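Local coordinates for GTPase-activating protein GYP1 (Saccharomyces cerevisiae, PDB 1FKM) that acts as a GTPase-activating protein for Ypt/Rab GTPases such as Ypt1 and Ypt7, supplying arginine and glutamine fingers in trans from its TBC domain, at residues Q6-F11 with P35-P40; D17-N22 with N53-E58; D70-T75 with L117-I122; Y104-V109 with I159-T164. All blocks are in the same frame, centred on the assembly; numbering follows the deposited sequence.

The four contacts sit in an all-helical TBC domain in which no strand is found. Interactions 1 and 2 form one group, with centres about 17 Å apart and nearest atoms about 7 Å apart. Their segments alternate along the chain, tying helix 4-15 and the loop after it to the turns that lead into helices 39-46 and 57-74. Both close before interactions 3 and 4 open; these form the second group, with centres about 22 Å apart, share helix 107-123 and also alternate. Helix 57-74 bridges the groups, carrying interactions 2 and 3, whose centres lie about 30 Å apart. All four are structural contacts away from the fingers Arg96 and Gln131.

Interaction 1: residues Q6-F11 with P35-P40; sequences QRISKF and PKIHRP
Pro35 sets its CD over one face of the Phe11 ring, 3.5 Å from the centroid and 22° off the ring normal, which satisfies a CH-pi contact. CD is displaced toward the rim, and its nearest ring atom is Phe11 CE1. The same phenylalanine works a second time through its CB, which stands over one face of the His38 imidazole, 3.7 Å from the centroid. The two rings themselves are nearly parallel, with planes at 20°, yet slid so far that they barely overlap, so the contact with the imidazole is a CH-pi one from CB rather than a ring stack. Ile37 CG2 lies over the other imidazole face. With CG anti to the carbonyl carbon (chi1 -83°), the Phe11 ring is directed onto Pro35. Helix 4-15 thereby packs on the turn leading into helix 39-46, an edge of the all-helical TBC fold, where Ile8 CG1 adds an apolar contact with Pro35 CB at 3.8 Å. An alanine in place of Phe11 would probably keep the CB over the imidazole but open a gap over the Pro35 ring. His38 NE2 bonds to Asp12 OD1, while Ile8 O approaches the imidazole edge at His38 CE1, 3.2 Å away; the buried ND1 has no partner in the model. Arg7 touches Pro35 CG with its own CG at 3.9 Å, and its guanidinium reaches the carbonyl of Gly33.

Interaction 2: residues D17-N22 with N53-E58; sequences DKTIIN and NTKRQE
Thr19 O is gripped twice by one residue: Thr54 N donates to it at 2.9 Å, and the hydroxyl Thr54 OG1 donates to it at 2.8 Å. The two donors use different directions. The amide lies nearly in line with the carbonyl bond (C=O...N 176°), whereas the hydroxyl comes in the carbonyl plane on a lone pair, at 118°. The hydroxyl can do so because OG1 sits between the backbone N and the carbonyl carbon (chi1 60°), which puts it near its own amide. Thr19 occupies the middle of a classic gamma turn, its positive phi bringing Ile20 N within 2.7 Å of Lys18 O. Next to it Ile20 and Asn53 form a lone beta bridge, and Ile21 extends the backbone pairing to Val52. The Thr54 bonds and the bridge join the loop after helix 4-15 to the lead-in of helix 57-74, where an Asx turn is made by Lys55 N donating to Asn53 OD1 at 3.0 Å. A valine at Thr54 would probably cost Thr19 O its in-plane hydroxyl donor, keeping the amide bond. Apolar contact is thin: Ile21 CG1 meets Thr54 CG2 at 4.2 Å, crossing at about a right angle. Across the outer side, the bent Lys55 chain brings CD against Thr19 CG2 more tightly than usual for carbon atoms, a closeness to be read with caution at this exposed site.

Interaction 3: residues D70-T75 with L117-I122; sequences DSLKHT and LYLWAI
Leu72 and Leu119 make the central apolar contact, the tip methyl Leu72 CD1 resting 3.9 Å from Leu119 CB. On the same leucine, Leu119 CD1 reaches Ser71 CB, also at 3.9 Å, so Leu119 is touched by two consecutive helical residues. Its CG is anti to the backbone N (chi1 -177°), which sends both methyls toward helix 57-74. Beyond the end of that helix, Thr75 slides past Tyr118 in the opposite direction: Thr75 OG1 comes within 3.3 Å of Tyr118 CE2, and the backbone Thr75 O lies in plane at the ring edge. Ile122 CG1 touches Thr75 OG1 at 3.9 Å and also lies over one face of the Tyr118 ring. The threonine hydroxyl is buried without a polar partner in the model, although Thr75 is poorly ordered. This is helix-to-helix packing of the TBC domain, joining the C-terminal end of helix 57-74 to the C-terminal part of helix 107-123. The second shell is built from Trp87, which meets the Tyr118 ring edge-to-face, from Glu67 O and Arg123, both bonded to Ser71 OG, and from Phe179 of helix 168-186, which backs Leu119.

Interaction 4: residues Y104-V109 with I159-T164; sequences YQFKSV and IKDPST
Phe106 presents one ring face to Asp161, whose CB stands almost exactly over the centre, 3.7 Å from the centroid and only 5° off the ring normal, a CH-pi contact. The Asp161 carboxylate is stacked over the same ring, its plane turned by 30°, with OD2 3.6 Å from Phe106 CD1. At the ring edge, in plane, lies Ile159 O, 3.8 Å from Phe106 CZ. Phe106 is also the N-cap residue of helix 107-123. Ser108 and Val109, in the first turn of that helix, meet the same loop before helix 168-186. Ser108 OG donates to Asp161 OD1 at 2.8 Å, arriving from above the carboxylate plane. Ser163 N donates to the same oxygen at 2.8 Å, completing an Asx turn; the Ser163 hydroxyl also reaches it, at a distance so short that its details are doubtful. A water accepts from Ser108 N at 3.0 Å and probably passes on to Asp161 OD2, again at a separation too short to trust in detail. Behind these polar groups Val109 CG2 packs on Pro162 CD at 3.7 Å, and Leu145 of helix 133-145 touches the same proline. With several donors on the carboxylate and the start of a helix beside it, the negative charge of Asp161 is likely to be favoured by the helix N-terminus.

Interaction 1: residues Q6-F11 with P35-P40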
# COMPACT_ATOMS: atom_id res chain seq x y z
N GLN A 6 0.23 -20.90 17.00
CA GLN A 6 -0.70 -20.36 17.97
C GLN A 6 -1.35 -19.08 17.43
O GLN A 6 -2.56 -18.90 17.52
CB GLN A 6 0.04 -20.05 19.28
CG GLN A 6 -0.84 -19.53 20.41
CD GLN A 6 -1.63 -20.62 21.09
OE1 GLN A 6 -2.38 -20.37 22.04
NE2 GLN A 6 -1.47 -21.86 20.62
N ARG A 7 -0.53 -18.20 16.87
CA ARG A 7 -1.04 -16.95 16.34
C ARG A 7 -2.07 -17.20 15.25
O ARG A 7 -3.09 -16.51 15.16
CB ARG A 7 0.10 -16.09 15.82
CG ARG A 7 -0.33 -14.66 15.50
CD ARG A 7 0.86 -13.72 15.40
NE ARG A 7 0.42 -12.34 15.17
CZ ARG A 7 -0.17 -11.56 16.07
NH1 ARG A 7 -0.40 -12.01 17.31
NH2 ARG A 7 -0.53 -10.33 15.75
N ILE A 8 -1.81 -18.20 14.41
CA ILE A 8 -2.74 -18.54 13.34
C ILE A 8 -4.07 -18.96 13.96
O ILE A 8 -5.14 -18.61 13.46
CB ILE A 8 -2.16 -19.67 12.46
CG1 ILE A 8 -1.00 -19.11 11.62
CG2 ILE A 8 -3.24 -20.27 11.58
CD1 ILE A 8 -0.19 -20.16 10.89
N SER A 9 -3.99 -19.71 15.06
CA SER A 9 -5.19 -20.17 15.75
C SER A 9 -5.99 -19.01 16.35
O SER A 9 -7.22 -19.03 16.32
CB SER A 9 -4.82 -21.16 16.86
OG SER A 9 -5.98 -21.60 17.54
N LYS A 10 -5.29 -18.02 16.90
CA LYS A 10 -5.96 -16.86 17.48
C LYS A 10 -6.77 -16.14 16.41
O LYS A 10 -7.90 -15.72 16.65
CB LYS A 10 -4.94 -15.90 18.10
CG LYS A 10 -4.17 -16.49 19.27
CD LYS A 10 -3.21 -15.47 19.87
CE LYS A 10 -3.96 -14.27 20.44
NZ LYS A 10 -3.04 -13.23 20.98
N PHE A 11 -6.19 -15.98 15.23
CA PHE A 11 -6.91 -15.32 14.15
C PHE A 11 -8.08 -16.20 13.70
O PHE A 11 -9.16 -15.70 13.41
CB PHE A 11 -5.99 -15.05 12.96
CG PHE A 11 -5.17 -13.79 13.10
CD1 PHE A 11 -4.01 -13.78 13.87
CD2 PHE A 11 -5.58 -12.62 12.47
CE1 PHE A 11 -3.26 -12.61 14.01
CE2 PHE A 11 -4.84 -11.45 12.60
CZ PHE A 11 -3.68 -11.44 13.37
N PRO A 35 -0.69 -13.23 10.19
CA PRO A 35 -0.13 -14.45 9.61
C PRO A 35 -0.40 -14.41 8.11
O PRO A 35 -1.51 -14.06 7.70
CB PRO A 35 -0.92 -15.55 10.30
CG PRO A 35 -1.18 -14.96 11.67
CD PRO A 35 -1.58 -13.54 11.32
N LYS A 36 0.58 -14.76 7.29
CA LYS A 36 0.40 -14.70 5.84
C LYS A 36 -0.85 -15.41 5.32
O LYS A 36 -1.52 -14.90 4.42
CB LYS A 36 1.64 -15.24 5.12
CG LYS A 36 2.01 -16.67 5.43
CD LYS A 36 3.20 -17.11 4.58
CE LYS A 36 3.62 -18.55 4.86
NZ LYS A 36 4.14 -18.71 6.25
N ILE A 37 -1.20 -16.56 5.88
CA ILE A 37 -2.38 -17.27 5.40
C ILE A 37 -3.68 -16.48 5.61
O ILE A 37 -4.65 -16.66 4.88
CB ILE A 37 -2.50 -18.66 6.07
CG1 ILE A 37 -3.61 -19.46 5.38
CG2 ILE A 37 -2.79 -18.52 7.56
CD1 ILE A 37 -3.73 -20.88 5.87
N HIS A 38 -3.68 -15.57 6.59
CA HIS A 38 -4.88 -14.78 6.88
C HIS A 38 -4.94 -13.40 6.24
O HIS A 38 -5.99 -12.77 6.24
CB HIS A 38 -5.04 -14.61 8.39
CG HIS A 38 -5.53 -15.83 9.09
ND1 HIS A 38 -4.83 -16.45 10.10
CD2 HIS A 38 -6.66 -16.57 8.91
CE1 HIS A 38 -5.50 -17.51 10.52
NE2 HIS A 38 -6.61 -17.60 9.81
N ARG A 39 -3.83 -12.92 5.69
CA ARG A 39 -3.84 -11.59 5.11
C ARG A 39 -4.94 -11.25 4.11
O ARG A 39 -5.56 -10.20 4.21
CB ARG A 39 -2.48 -11.25 4.49
CG ARG A 39 -1.43 -10.88 5.53
CD ARG A 39 -0.29 -10.07 4.92
NE ARG A 39 0.66 -9.65 5.94
CZ ARG A 39 1.82 -10.24 6.19
NH1 ARG A 39 2.20 -11.30 5.48
NH2 ARG A 39 2.61 -9.77 7.15
N PRO A 40 -5.19 -12.12 3.12
CA PRO A 40 -6.24 -11.80 2.15
C PRO A 40 -7.55 -11.39 2.82
O PRO A 40 -8.04 -10.28 2.61
CB PRO A 40 -6.38 -13.10 1.36
CG PRO A 40 -4.97 -13.61 1.34
CD PRO A 40 -4.55 -13.41 2.78

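Interaction 2: residues D17-N22 with N53-E58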
# COMPACT_ATOMS: atom_id res chain seq x y z
N ASP A 17 -16.43 -19.27 12.46
CA ASP A 17 -17.53 -19.67 13.34
C ASP A 17 -17.88 -18.60 14.37
O ASP A 17 -17.87 -18.86 15.57
CB ASP A 17 -17.16 -20.98 14.05
CG ASP A 17 -18.33 -21.58 14.82
OD1 ASP A 17 -19.45 -21.05 14.72
OD2 ASP A 17 -18.12 -22.60 15.51
N LYS A 18 -18.21 -17.40 13.90
CA LYS A 18 -18.55 -16.29 14.80
C LYS A 18 -19.73 -15.47 14.26
O LYS A 18 -20.29 -14.63 14.97
CB LYS A 18 -17.33 -15.39 14.99
CG LYS A 18 -17.24 -14.68 16.34
CD LYS A 18 -18.31 -13.61 16.51
CE LYS A 18 -18.15 -12.86 17.82
NZ LYS A 18 -16.87 -12.10 17.87
N THR A 19 -20.12 -15.74 13.02
CA THR A 19 -21.22 -15.04 12.36
C THR A 19 -20.86 -13.58 12.05
O THR A 19 -20.71 -13.21 10.89
CB THR A 19 -22.52 -15.08 13.20
OG1 THR A 19 -22.86 -16.44 13.48
CG2 THR A 19 -23.66 -14.44 12.43
N ILE A 20 -20.73 -12.76 13.09
CA ILE A 20 -20.36 -11.36 12.91
C ILE A 20 -18.97 -11.15 13.48
O ILE A 20 -18.77 -11.21 14.69
CB ILE A 20 -21.34 -10.40 13.62
CG1 ILE A 20 -22.76 -10.62 13.11
CG2 ILE A 20 -20.91 -8.96 13.38
CD1 ILE A 20 -23.79 -9.73 13.77
N ILE A 21 -18.00 -10.90 12.61
CA ILE A 21 -16.62 -10.71 13.04
C ILE A 21 -16.44 -9.42 13.84
O ILE A 21 -16.90 -8.36 13.44
CB ILE A 21 -15.67 -10.69 11.81
CG1 ILE A 21 -15.79 -12.03 11.07
CG2 ILE A 21 -14.22 -10.46 12.26
CD1 ILE A 21 -15.01 -12.11 9.79
N ASN A 22 -15.76 -9.53 14.99
CA ASN A 22 -15.52 -8.38 15.85
C ASN A 22 -14.33 -7.55 15.36
O ASN A 22 -13.17 -7.88 15.62
CB ASN A 22 -15.25 -8.85 17.29
CG ASN A 22 -15.10 -7.70 18.26
OD1 ASN A 22 -14.26 -6.83 18.08
ND2 ASN A 22 -15.93 -7.69 19.29
N ASN A 53 -20.26 -9.12 8.68
CA ASN A 53 -21.33 -10.10 8.84
C ASN A 53 -21.07 -11.16 7.77
O ASN A 53 -21.33 -10.92 6.59
CB ASN A 53 -22.70 -9.46 8.60
CG ASN A 53 -23.84 -10.42 8.88
OD1 ASN A 53 -23.71 -11.63 8.71
ND2 ASN A 53 -24.99 -9.87 9.29
N THR A 54 -20.57 -12.32 8.17
CA THR A 54 -20.25 -13.39 7.24
C THR A 54 -21.40 -13.82 6.33
O THR A 54 -21.17 -14.24 5.19
CB THR A 54 -19.71 -14.64 7.98
OG1 THR A 54 -20.71 -15.13 8.89
CG2 THR A 54 -18.45 -14.29 8.76
N LYS A 55 -22.63 -13.71 6.82
CA LYS A 55 -23.79 -14.09 6.03
C LYS A 55 -24.02 -13.18 4.83
O LYS A 55 -24.77 -13.53 3.91
CB LYS A 55 -25.05 -14.10 6.90
CG LYS A 55 -25.00 -15.07 8.06
CD LYS A 55 -25.05 -14.34 9.39
CE LYS A 55 -26.33 -13.53 9.54
NZ LYS A 55 -26.33 -12.73 10.79
N ARG A 56 -23.38 -12.01 4.83
CA ARG A 56 -23.53 -11.05 3.73
C ARG A 56 -22.36 -11.02 2.76
O ARG A 56 -22.42 -10.33 1.73
CB ARG A 56 -23.73 -9.65 4.30
CG ARG A 56 -25.00 -9.49 5.13
CD ARG A 56 -25.18 -8.06 5.62
NE ARG A 56 -26.48 -7.90 6.27
CZ ARG A 56 -26.94 -6.75 6.75
NH1 ARG A 56 -26.20 -5.65 6.66
NH2 ARG A 56 -28.14 -6.70 7.31
N GLN A 57 -21.31 -11.77 3.06
CA GLN A 57 -20.12 -11.79 2.22
C GLN A 57 -20.29 -12.36 0.82
O GLN A 57 -19.88 -11.73 -0.16
CB GLN A 57 -18.99 -12.53 2.94
CG GLN A 57 -18.63 -11.94 4.29
CD GLN A 57 -17.43 -12.61 4.92
OE1 GLN A 57 -17.06 -13.73 4.55
NE2 GLN A 57 -16.82 -11.95 5.89
N GLU A 58 -20.89 -13.54 0.71
CA GLU A 58 -21.09 -14.16 -0.59
C GLU A 58 -21.80 -13.24 -1.58
O GLU A 58 -21.33 -13.04 -2.70
CB GLU A 58 -21.90 -15.46 -0.46
CG GLU A 58 -22.13 -16.14 -1.80
CD GLU A 58 -23.18 -17.22 -1.74
OE1 GLU A 58 -24.35 -16.90 -1.42
OE2 GLU A 58 -22.85 -18.40 -2.01

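Interaction 3: residues D70-T75 with L117-I122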
# COMPACT_ATOMS: atom_id res chain seq x y z
N ASP A 70 -18.89 -5.30 -15.27
CA ASP A 70 -19.79 -4.43 -16.02
C ASP A 70 -19.17 -3.07 -16.30
O ASP A 70 -19.28 -2.54 -17.40
CB ASP A 70 -21.12 -4.24 -15.28
CG ASP A 70 -21.88 -5.54 -15.10
OD1 ASP A 70 -21.70 -6.46 -15.92
OD2 ASP A 70 -22.67 -5.63 -14.13
N SER A 71 -18.53 -2.50 -15.28
CA SER A 71 -17.90 -1.20 -15.43
C SER A 71 -16.80 -1.23 -16.49
O SER A 71 -16.67 -0.31 -17.29
CB SER A 71 -17.30 -0.75 -14.09
OG SER A 71 -18.31 -0.56 -13.12
N LEU A 72 -16.02 -2.30 -16.48
CA LEU A 72 -14.93 -2.43 -17.44
C LEU A 72 -15.50 -2.64 -18.84
O LEU A 72 -15.00 -2.08 -19.82
CB LEU A 72 -14.04 -3.62 -17.05
CG LEU A 72 -12.55 -3.49 -17.35
CD1 LEU A 72 -11.99 -2.23 -16.72
CD2 LEU A 72 -11.83 -4.72 -16.82
N LYS A 73 -16.57 -3.43 -18.93
CA LYS A 73 -17.21 -3.70 -20.21
C LYS A 73 -17.78 -2.40 -20.77
O LYS A 73 -17.67 -2.12 -21.96
CB LYS A 73 -18.34 -4.71 -20.02
CG LYS A 73 -19.03 -5.14 -21.30
CD LYS A 73 -20.26 -5.98 -21.01
CE LYS A 73 -19.92 -7.21 -20.19
NZ LYS A 73 -21.14 -8.01 -19.86
N HIS A 74 -18.38 -1.60 -19.89
CA HIS A 74 -18.97 -0.33 -20.27
C HIS A 74 -17.91 0.68 -20.70
O HIS A 74 -18.13 1.48 -21.61
CB HIS A 74 -19.78 0.24 -19.10
CG HIS A 74 -20.43 1.55 -19.38
ND1 HIS A 74 -21.43 1.71 -20.33
CD2 HIS A 74 -20.24 2.78 -18.84
CE1 HIS A 74 -21.82 2.97 -20.35
NE2 HIS A 74 -21.12 3.64 -19.46
N THR A 75 -16.76 0.65 -20.04
CA THR A 75 -15.68 1.59 -20.35
C THR A 75 -14.84 1.19 -21.56
O THR A 75 -13.85 1.85 -21.88
CB THR A 75 -14.74 1.78 -19.13
OG1 THR A 75 -13.77 2.78 -19.43
CG2 THR A 75 -14.03 0.48 -18.80
N LEU A 117 -5.97 -0.21 -13.01
CA LEU A 117 -5.61 1.19 -12.97
C LEU A 117 -6.42 2.03 -13.94
O LEU A 117 -6.76 3.17 -13.64
CB LEU A 117 -4.12 1.36 -13.28
CG LEU A 117 -3.19 0.72 -12.24
CD1 LEU A 117 -1.74 0.89 -12.67
CD2 LEU A 117 -3.42 1.36 -10.88
N TYR A 118 -6.74 1.45 -15.09
CA TYR A 118 -7.52 2.17 -16.09
C TYR A 118 -8.91 2.49 -15.53
O TYR A 118 -9.38 3.63 -15.64
CB TYR A 118 -7.66 1.33 -17.36
CG TYR A 118 -8.51 1.98 -18.43
CD1 TYR A 118 -8.08 3.15 -19.06
CD2 TYR A 118 -9.73 1.43 -18.80
CE1 TYR A 118 -8.87 3.76 -20.04
CE2 TYR A 118 -10.53 2.03 -19.78
CZ TYR A 118 -10.09 3.20 -20.39
OH TYR A 118 -10.89 3.80 -21.34
N LEU A 119 -9.55 1.49 -14.94
CA LEU A 119 -10.89 1.70 -14.38
C LEU A 119 -10.88 2.75 -13.28
O LEU A 119 -11.77 3.59 -13.21
CB LEU A 119 -11.46 0.38 -13.84
CG LEU A 119 -12.89 0.50 -13.30
CD1 LEU A 119 -13.82 1.04 -14.40
CD2 LEU A 119 -13.37 -0.85 -12.80
N TRP A 120 -9.87 2.70 -12.40
CA TRP A 120 -9.80 3.68 -11.33
C TRP A 120 -9.60 5.08 -11.92
O TRP A 120 -10.22 6.05 -11.49
CB TRP A 120 -8.64 3.38 -10.37
CG TRP A 120 -8.60 4.33 -9.20
CD1 TRP A 120 -9.21 4.17 -8.00
CD2 TRP A 120 -7.95 5.61 -9.16
NE1 TRP A 120 -9.00 5.28 -7.21
CE2 TRP A 120 -8.23 6.18 -7.90
CE3 TRP A 120 -7.18 6.34 -10.08
CZ2 TRP A 120 -7.75 7.44 -7.53
CZ3 TRP A 120 -6.71 7.59 -9.70
CH2 TRP A 120 -7.00 8.13 -8.44
N ALA A 121 -8.72 5.17 -12.92
CA ALA A 121 -8.43 6.46 -13.55
C ALA A 121 -9.68 7.05 -14.22
O ALA A 121 -9.93 8.25 -14.13
CB ALA A 121 -7.31 6.30 -14.57
N ILE A 122 -10.45 6.20 -14.88
CA ILE A 122 -11.67 6.66 -15.56
C ILE A 122 -12.70 7.13 -14.54
O ILE A 122 -13.48 8.05 -14.80
CB ILE A 122 -12.27 5.53 -16.42
CG1 ILE A 122 -11.33 5.22 -17.59
CG2 ILE A 122 -13.65 5.92 -16.93
CD1 ILE A 122 -11.00 6.42 -18.45

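Interaction 4: residues Y104-V109 with I159-T164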
# COMPACT_ATOMS: atom_id res chain seq x y z
N TYR A 104 5.82 -9.14 -11.85
CA TYR A 104 5.35 -8.01 -12.64
C TYR A 104 5.72 -7.96 -14.11
O TYR A 104 5.26 -7.08 -14.83
CB TYR A 104 5.69 -6.71 -11.90
CG TYR A 104 5.04 -6.69 -10.53
CD1 TYR A 104 3.72 -6.29 -10.38
CD2 TYR A 104 5.70 -7.22 -9.41
CE1 TYR A 104 3.05 -6.43 -9.15
CE2 TYR A 104 5.05 -7.36 -8.18
CZ TYR A 104 3.72 -6.97 -8.06
OH TYR A 104 3.05 -7.16 -6.87
N GLN A 105 6.52 -8.91 -14.58
CA GLN A 105 6.87 -8.93 -15.99
C GLN A 105 5.97 -9.90 -16.74
O GLN A 105 5.96 -9.91 -17.97
CB GLN A 105 8.34 -9.29 -16.20
CG GLN A 105 9.30 -8.17 -15.85
CD GLN A 105 9.67 -8.15 -14.38
OE1 GLN A 105 10.34 -9.05 -13.89
NE2 GLN A 105 9.23 -7.11 -13.67
N PHE A 106 5.22 -10.72 -16.02
CA PHE A 106 4.31 -11.66 -16.67
C PHE A 106 3.22 -10.87 -17.36
O PHE A 106 2.69 -9.91 -16.80
CB PHE A 106 3.70 -12.62 -15.65
CG PHE A 106 4.68 -13.61 -15.09
CD1 PHE A 106 5.42 -14.43 -15.94
CD2 PHE A 106 4.85 -13.74 -13.71
CE1 PHE A 106 6.33 -15.36 -15.42
CE2 PHE A 106 5.75 -14.66 -13.19
CZ PHE A 106 6.49 -15.48 -14.05
N LYS A 107 2.88 -11.26 -18.59
CA LYS A 107 1.85 -10.55 -19.34
C LYS A 107 0.48 -10.58 -18.69
O LYS A 107 -0.28 -9.62 -18.79
CB LYS A 107 1.74 -11.12 -20.77
CG LYS A 107 2.79 -10.56 -21.72
CD LYS A 107 2.66 -9.05 -21.85
CE LYS A 107 3.74 -8.47 -22.75
NZ LYS A 107 3.66 -6.99 -22.84
N SER A 108 0.16 -11.68 -18.01
CA SER A 108 -1.12 -11.80 -17.34
C SER A 108 -1.23 -10.74 -16.25
O SER A 108 -2.28 -10.14 -16.06
CB SER A 108 -1.29 -13.20 -16.74
OG SER A 108 -0.32 -13.44 -15.74
N VAL A 109 -0.12 -10.51 -15.55
CA VAL A 109 -0.09 -9.52 -14.47
C VAL A 109 -0.15 -8.11 -15.04
O VAL A 109 -0.87 -7.26 -14.51
CB VAL A 109 1.19 -9.68 -13.61
CG1 VAL A 109 1.27 -8.56 -12.58
CG2 VAL A 109 1.17 -11.04 -12.91
N ILE A 159 7.26 -15.20 -7.93
CA ILE A 159 7.94 -15.81 -9.07
C ILE A 159 7.07 -16.71 -9.95
O ILE A 159 7.56 -17.30 -10.91
CB ILE A 159 9.17 -16.61 -8.61
CG1 ILE A 159 8.75 -17.71 -7.64
CG2 ILE A 159 10.19 -15.68 -7.95
CD1 ILE A 159 9.88 -18.63 -7.23
N LYS A 160 5.79 -16.81 -9.64
CA LYS A 160 4.90 -17.66 -10.42
C LYS A 160 3.85 -16.89 -11.22
O LYS A 160 3.27 -15.93 -10.72
CB LYS A 160 4.20 -18.67 -9.50
CG LYS A 160 5.18 -19.56 -8.74
CD LYS A 160 4.48 -20.56 -7.84
CE LYS A 160 5.51 -21.44 -7.14
NZ LYS A 160 4.89 -22.45 -6.23
N ASP A 161 3.63 -17.32 -12.46
CA ASP A 161 2.65 -16.68 -13.34
C ASP A 161 1.25 -17.11 -12.90
O ASP A 161 0.92 -18.29 -12.93
CB ASP A 161 2.88 -17.13 -14.78
CG ASP A 161 2.01 -16.37 -15.78
OD1 ASP A 161 0.86 -16.00 -15.44
OD2 ASP A 161 2.47 -16.17 -16.92
N PRO A 162 0.40 -16.14 -12.49
CA PRO A 162 -0.97 -16.43 -12.05
C PRO A 162 -1.79 -17.24 -13.05
O PRO A 162 -2.69 -17.99 -12.66
CB PRO A 162 -1.56 -15.04 -11.82
CG PRO A 162 -0.37 -14.24 -11.38
CD PRO A 162 0.70 -14.70 -12.36
N SER A 163 -1.50 -17.08 -14.33
CA SER A 163 -2.24 -17.80 -15.36
C SER A 163 -1.92 -19.29 -15.37
O SER A 163 -2.54 -20.05 -16.11
CB SER A 163 -1.95 -17.19 -16.74
OG SER A 163 -0.58 -17.29 -17.07
N THR A 164 -0.96 -19.71 -14.55
CA THR A 164 -0.58 -21.12 -14.48
C THR A 164 -1.30 -21.83 -13.34
O THR A 164 -1.24 -23.06 -13.24
CB THR A 164 0.95 -21.30 -14.28
OG1 THR A 164 1.34 -20.80 -13.00
CG2 THR A 164 1.72 -20.56 -15.36
O HOH W 1 1.48 -14.39 -18.38